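Local structure of Glp_546_48378_50642 (Giardia intestinalis, 2QVW) at residues L156-L170 against L248-V261. The protein cleaves double-stranded RNA in the RNA interference pathway, producing short interfering RNAs that direct the destruction of matching RNAs. Sequence-based numbering, arbitrary orientation.
Sequences LHGRMVATPEISWSL and LCLLLPDEFDLIRV
R159 reaches past L251 to form a salt bridge with D254. Its NH1 lies 2.5 Å from D254 OD1. It meets that oxygen from above the carboxylate plane, and the two flat groups are turned 61° against each other. The arginine chain bends at chi3 (69°), which lays the guanidinium edge beside the L251 side chain, while NE faces both methyls of that leucine. CD1 of L251 also meets L156 CD2 at 3.6 Å, the two leucines crossing at about a right angle.

Two backbone bonds join the strands in antiparallel fashion. L250 N donates to A162 O (3.2 Å), and L252 N donates to M160 O (3.1 Å). V161 and L251 form the non-hydrogen-bonded pair between them. V161 holds CG2 anti to its own N (CG1 at chi1 50°), and this methyl lies against C249 CB at 3.5 Å. Next along, T163 CA makes a CA-H...O contact with L248 O at 3.3 Å.

L250 points to the other face, with A162. Its CD1 approaches W168 CH2 at 3.9 Å. P164 lies over one face of the indole, with CA offset toward the rim.

M160 folds its chain at chi2 and sets CG on V261 CG2, its CB near F256 O. L170 CD1 meets V261 CG1, the side chains running past each other in opposite directions.

Both segments belong to the PAZ domain, away from the manganese sites. As in other Dicers, this domain probably holds the 3' end of the RNA. Strand 250-251 is one of the two outermost strands of an antiparallel sheet within this chain, paired with 160-163, which in turn pairs with 169-178. Helix 127-137 packs on L252, P253 and F256. Helix 60-77 touches W168 and F256.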
loop_
_atom_site.group_PDB
_atom_site.type_symbol
_atom_site.label_atom_id
_atom_site.label_comp_id
_atom_site.label_asym_id
_atom_site.label_seq_id
_atom_site.Cartn_x
_atom_site.Cartn_y
_atom_site.Cartn_z
ATOM N N LEU A 156 -29.173 29.974 26.669
ATOM C CA LEU A 156 -29.287 29.653 25.253
ATOM C C LEU A 156 -27.969 29.902 24.542
ATOM O O LEU A 156 -27.730 29.367 23.455
ATOM C CB LEU A 156 -30.379 30.504 24.617
ATOM C CG LEU A 156 -31.703 30.483 25.370
ATOM C CD1 LEU A 156 -32.667 31.434 24.713
ATOM C CD2 LEU A 156 -32.260 29.076 25.395
ATOM N N HIS A 157 -27.123 30.724 25.159
ATOM C CA HIS A 157 -25.814 31.058 24.609
ATOM C C HIS A 157 -25.049 29.790 24.243
ATOM O O HIS A 157 -24.768 28.957 25.106
ATOM C CB HIS A 157 -25.012 31.858 25.639
ATOM C CG HIS A 157 -23.677 32.330 25.146
ATOM N ND1 HIS A 157 -23.535 33.375 24.257
ATOM C CD2 HIS A 157 -22.424 31.895 25.419
ATOM C CE1 HIS A 157 -22.253 33.563 24.005
ATOM N NE2 HIS A 157 -21.557 32.679 24.698
ATOM N N GLY A 158 -24.720 29.650 22.960
ATOM C CA GLY A 158 -23.982 28.486 22.502
ATOM C C GLY A 158 -24.855 27.353 21.992
ATOM O O GLY A 158 -24.385 26.469 21.271
ATOM N N ARG A 159 -26.130 27.366 22.367
ATOM C CA ARG A 159 -27.045 26.320 21.931
ATOM C C ARG A 159 -27.372 26.508 20.457
ATOM O O ARG A 159 -27.504 27.638 19.976
ATOM C CB ARG A 159 -28.325 26.355 22.766
ATOM C CG ARG A 159 -28.101 26.082 24.247
ATOM C CD ARG A 159 -29.410 26.105 25.036
ATOM N NE ARG A 159 -30.293 24.984 24.712
ATOM C CZ ARG A 159 -29.999 23.713 24.954
ATOM N NH1 ARG A 159 -28.841 23.402 25.524
ATOM N NH2 ARG A 159 -30.860 22.756 24.626
ATOM N N MET A 160 -27.494 25.393 19.741
ATOM C CA MET A 160 -27.806 25.413 18.315
ATOM C C MET A 160 -29.306 25.524 18.023
ATOM O O MET A 160 -30.144 25.197 18.860
ATOM C CB MET A 160 -27.253 24.159 17.634
ATOM C CG MET A 160 -25.729 24.088 17.530
ATOM S SD MET A 160 -24.951 25.471 16.618
ATOM C CE MET A 160 -23.870 26.130 17.890
ATOM N N VAL A 161 -29.634 25.980 16.821
ATOM C CA VAL A 161 -31.022 26.143 16.416
ATOM C C VAL A 161 -31.096 26.508 14.932
ATOM O O VAL A 161 -30.335 27.345 14.461
ATOM C CB VAL A 161 -31.703 27.246 17.262
ATOM C CG1 VAL A 161 -30.851 28.503 17.259
ATOM C CG2 VAL A 161 -33.083 27.555 16.706
ATOM N N ALA A 162 -32.013 25.872 14.204
ATOM C CA ALA A 162 -32.176 26.116 12.776
ATOM C C ALA A 162 -33.524 26.740 12.480
ATOM O O ALA A 162 -34.381 26.823 13.358
ATOM C CB ALA A 162 -32.041 24.814 12.009
ATOM N N THR A 163 -33.713 27.166 11.234
ATOM C CA THR A 163 -34.965 27.789 10.809
ATOM C C THR A 163 -35.688 26.948 9.760
ATOM O O THR A 163 -35.511 27.151 8.560
ATOM C CB THR A 163 -34.691 29.156 10.221
ATOM O OG1 THR A 163 -33.691 29.027 9.208
ATOM C CG2 THR A 163 -34.192 30.117 11.301
ATOM N N PRO A 164 -36.529 26.001 10.208
ATOM C CA PRO A 164 -37.295 25.105 9.336
ATOM C C PRO A 164 -37.980 25.777 8.145
ATOM O O PRO A 164 -37.848 25.312 7.007
ATOM C CB PRO A 164 -38.282 24.446 10.300
ATOM C CG PRO A 164 -38.451 25.460 11.360
ATOM C CD PRO A 164 -37.032 25.914 11.588
ATOM N N GLU A 165 -38.720 26.856 8.394
ATOM C CA GLU A 165 -39.395 27.574 7.309
ATOM C C GLU A 165 -38.354 28.284 6.455
ATOM O O GLU A 165 -38.675 28.819 5.391
ATOM C CB GLU A 165 -40.356 28.628 7.852
ATOM C CG GLU A 165 -41.598 28.104 8.552
ATOM C CD GLU A 165 -41.293 27.444 9.875
ATOM O OE1 GLU A 165 -40.550 28.048 10.681
ATOM O OE2 GLU A 165 -41.803 26.328 10.121
ATOM N N ILE A 166 -37.108 28.293 6.925
ATOM C CA ILE A 166 -36.035 28.963 6.200
ATOM C C ILE A 166 -34.899 28.033 5.779
ATOM O O ILE A 166 -33.771 28.170 6.251
ATOM C CB ILE A 166 -35.436 30.117 7.040
ATOM C CG1 ILE A 166 -36.547 31.076 7.479
ATOM C CG2 ILE A 166 -34.363 30.848 6.228
ATOM C CD1 ILE A 166 -37.272 31.722 6.336
ATOM N N SER A 167 -35.207 27.082 4.901
ATOM C CA SER A 167 -34.197 26.153 4.398
ATOM C C SER A 167 -33.510 25.394 5.524
ATOM O O SER A 167 -32.475 24.772 5.309
ATOM C CB SER A 167 -33.131 26.932 3.609
ATOM O OG SER A 167 -33.700 27.954 2.795
ATOM N N TRP A 168 -34.082 25.455 6.721
ATOM C CA TRP A 168 -33.500 24.795 7.885
ATOM C C TRP A 168 -32.085 25.265 8.183
ATOM O O TRP A 168 -31.326 24.569 8.855
ATOM C CB TRP A 168 -33.480 23.279 7.711
ATOM C CG TRP A 168 -34.726 22.629 8.178
ATOM C CD1 TRP A 168 -35.895 22.492 7.483
ATOM C CD2 TRP A 168 -34.952 22.038 9.465
ATOM N NE1 TRP A 168 -36.835 21.847 8.257
ATOM C CE2 TRP A 168 -36.281 21.554 9.477
ATOM C CE3 TRP A 168 -34.158 21.860 10.606
ATOM C CZ2 TRP A 168 -36.835 20.913 10.588
ATOM C CZ3 TRP A 168 -34.714 21.220 11.711
ATOM C CH2 TRP A 168 -36.036 20.753 11.690
ATOM N N SER A 169 -31.730 26.443 7.679
ATOM C CA SER A 169 -30.405 26.983 7.918
ATOM C C SER A 169 -30.124 26.877 9.399
ATOM O O SER A 169 -31.035 26.971 10.220
ATOM C CB SER A 169 -30.327 28.432 7.466
ATOM O OG SER A 169 -30.471 28.521 6.059
ATOM N N LEU A 170 -28.860 26.672 9.736
ATOM C CA LEU A 170 -28.457 26.516 11.122
ATOM C C LEU A 170 -27.770 27.765 11.648
ATOM O O LEU A 170 -27.085 28.476 10.907
ATOM C CB LEU A 170 -27.517 25.321 11.247
ATOM C CG LEU A 170 -27.954 24.052 10.505
ATOM C CD1 LEU A 170 -26.852 23.013 10.558
ATOM C CD2 LEU A 170 -29.232 23.507 11.114
ATOM N N LEU A 248 -39.314 31.508 14.437
ATOM C CA LEU A 248 -38.785 30.793 13.280
ATOM C C LEU A 248 -37.655 29.884 13.746
ATOM O O LEU A 248 -37.118 29.074 12.978
ATOM C CB LEU A 248 -38.254 31.782 12.242
ATOM C CG LEU A 248 -39.254 32.713 11.555
ATOM C CD1 LEU A 248 -38.487 33.780 10.793
ATOM C CD2 LEU A 248 -40.162 31.921 10.612
ATOM N N CYS A 249 -37.316 30.024 15.025
ATOM C CA CYS A 249 -36.238 29.267 15.650
ATOM C C CYS A 249 -36.698 28.026 16.379
ATOM O O CYS A 249 -37.558 28.094 17.251
ATOM C CB CYS A 249 -35.487 30.159 16.638
ATOM S SG CYS A 249 -34.772 31.624 15.905
ATOM N N LEU A 250 -36.102 26.897 16.022
ATOM C CA LEU A 250 -36.412 25.623 16.651
ATOM C C LEU A 250 -35.160 25.200 17.410
ATOM O O LEU A 250 -34.222 24.671 16.822
ATOM C CB LEU A 250 -36.759 24.582 15.588
ATOM C CG LEU A 250 -37.311 23.235 16.058
ATOM C CD1 LEU A 250 -37.594 22.372 14.852
ATOM C CD2 LEU A 250 -36.320 22.538 16.963
ATOM N N LEU A 251 -35.141 25.432 18.716
ATOM C CA LEU A 251 -33.976 25.074 19.515
ATOM C C LEU A 251 -33.711 23.567 19.503
ATOM O O LEU A 251 -34.584 22.767 19.846
ATOM C CB LEU A 251 -34.156 25.573 20.955
ATOM C CG LEU A 251 -32.926 25.546 21.863
ATOM C CD1 LEU A 251 -33.090 26.576 22.958
ATOM C CD2 LEU A 251 -32.734 24.159 22.442
ATOM N N LEU A 252 -32.501 23.186 19.097
ATOM C CA LEU A 252 -32.112 21.778 19.051
ATOM C C LEU A 252 -31.714 21.307 20.451
ATOM O O LEU A 252 -31.122 22.063 21.221
ATOM C CB LEU A 252 -30.922 21.580 18.103
ATOM C CG LEU A 252 -31.015 22.046 16.647
ATOM C CD1 LEU A 252 -29.769 21.586 15.903
ATOM C CD2 LEU A 252 -32.261 21.489 15.992
ATOM N N PRO A 253 -32.019 20.044 20.802
ATOM C CA PRO A 253 -31.641 19.573 22.142
ATOM C C PRO A 253 -30.125 19.593 22.413
ATOM O O PRO A 253 -29.324 19.394 21.501
ATOM C CB PRO A 253 -32.250 18.162 22.199
ATOM C CG PRO A 253 -32.317 17.747 20.764
ATOM C CD PRO A 253 -32.770 19.006 20.072
ATOM N N ASP A 254 -29.751 19.847 23.667
ATOM C CA ASP A 254 -28.349 19.903 24.084
ATOM C C ASP A 254 -27.430 19.079 23.181
ATOM O O ASP A 254 -26.498 19.613 22.581
ATOM C CB ASP A 254 -28.225 19.432 25.541
ATOM C CG ASP A 254 -28.793 20.443 26.536
ATOM O OD1 ASP A 254 -28.087 21.419 26.860
ATOM O OD2 ASP A 254 -29.943 20.271 26.994
ATOM N N GLU A 255 -27.703 17.784 23.078
ATOM C CA GLU A 255 -26.900 16.897 22.246
ATOM C C GLU A 255 -26.449 17.568 20.955
ATOM O O GLU A 255 -25.258 17.692 20.716
ATOM C CB GLU A 255 -27.680 15.614 21.925
ATOM C CG GLU A 255 -28.058 14.802 23.167
ATOM C CD GLU A 255 -28.852 13.532 22.861
ATOM O OE1 GLU A 255 -28.236 12.467 22.639
ATOM O OE2 GLU A 255 -30.098 13.606 22.838
ATOM N N PHE A 256 -27.388 18.005 20.122
ATOM C CA PHE A 256 -27.012 18.660 18.876
ATOM C C PHE A 256 -26.298 19.957 19.192
ATOM O O PHE A 256 -26.824 21.047 18.961
ATOM C CB PHE A 256 -28.231 18.954 17.992
ATOM C CG PHE A 256 -28.912 17.720 17.454
ATOM C CD1 PHE A 256 -30.016 17.182 18.104
ATOM C CD2 PHE A 256 -28.449 17.093 16.298
ATOM C CE1 PHE A 256 -30.651 16.043 17.618
ATOM C CE2 PHE A 256 -29.080 15.947 15.802
ATOM C CZ PHE A 256 -30.183 15.423 16.464
ATOM N N ASP A 257 -25.093 19.826 19.737
ATOM C CA ASP A 257 -24.269 20.970 20.090
ATOM C C ASP A 257 -23.321 21.183 18.915
ATOM O O ASP A 257 -22.999 20.233 18.202
ATOM C CB ASP A 257 -23.497 20.686 21.385
ATOM C CG ASP A 257 -22.355 19.717 21.189
ATOM O OD1 ASP A 257 -22.585 18.592 20.697
ATOM O OD2 ASP A 257 -21.216 20.086 21.536
ATOM N N LEU A 258 -22.890 22.428 18.709
ATOM C CA LEU A 258 -21.998 22.787 17.601
ATOM C C LEU A 258 -21.116 21.625 17.144
ATOM O O LEU A 258 -21.299 21.107 16.042
ATOM C CB LEU A 258 -21.130 23.994 17.982
ATOM C CG LEU A 258 -20.482 24.771 16.827
ATOM C CD1 LEU A 258 -21.548 25.300 15.870
ATOM C CD2 LEU A 258 -19.675 25.922 17.395
ATOM N N ILE A 259 -20.166 21.218 17.977
ATOM C CA ILE A 259 -19.306 20.104 17.622
ATOM C C ILE A 259 -20.164 19.128 16.825
ATOM O O ILE A 259 -19.944 18.923 15.628
ATOM C CB ILE A 259 -18.744 19.429 18.891
ATOM C CG1 ILE A 259 -17.552 20.241 19.419
ATOM C CG2 ILE A 259 -18.335 17.991 18.590
ATOM C CD1 ILE A 259 -17.783 21.748 19.479
ATOM N N ARG A 260 -21.167 18.559 17.487
ATOM C CA ARG A 260 -22.078 17.635 16.829
ATOM C C ARG A 260 -22.516 18.197 15.492
ATOM O O ARG A 260 -22.089 17.718 14.448
ATOM C CB ARG A 260 -23.314 17.377 17.695
ATOM C CG ARG A 260 -23.126 16.240 18.664
ATOM C CD ARG A 260 -22.766 14.965 17.917
ATOM N NE ARG A 260 -22.101 14.016 18.801
ATOM C CZ ARG A 260 -21.561 12.871 18.403
ATOM N NH1 ARG A 260 -21.599 12.508 17.131
ATOM N NH2 ARG A 260 -20.977 12.088 19.284
ATOM N N VAL A 261 -23.356 19.224 15.528
ATOM C CA VAL A 261 -23.860 19.823 14.307
ATOM C C VAL A 261 -22.783 19.907 13.232
ATOM O O VAL A 261 -22.598 18.955 12.479
ATOM C CB VAL A 261 -24.436 21.215 14.572
ATOM C CG1 VAL A 261 -25.171 21.706 13.353
ATOM C CG2 VAL A 261 -25.376 21.165 15.754
#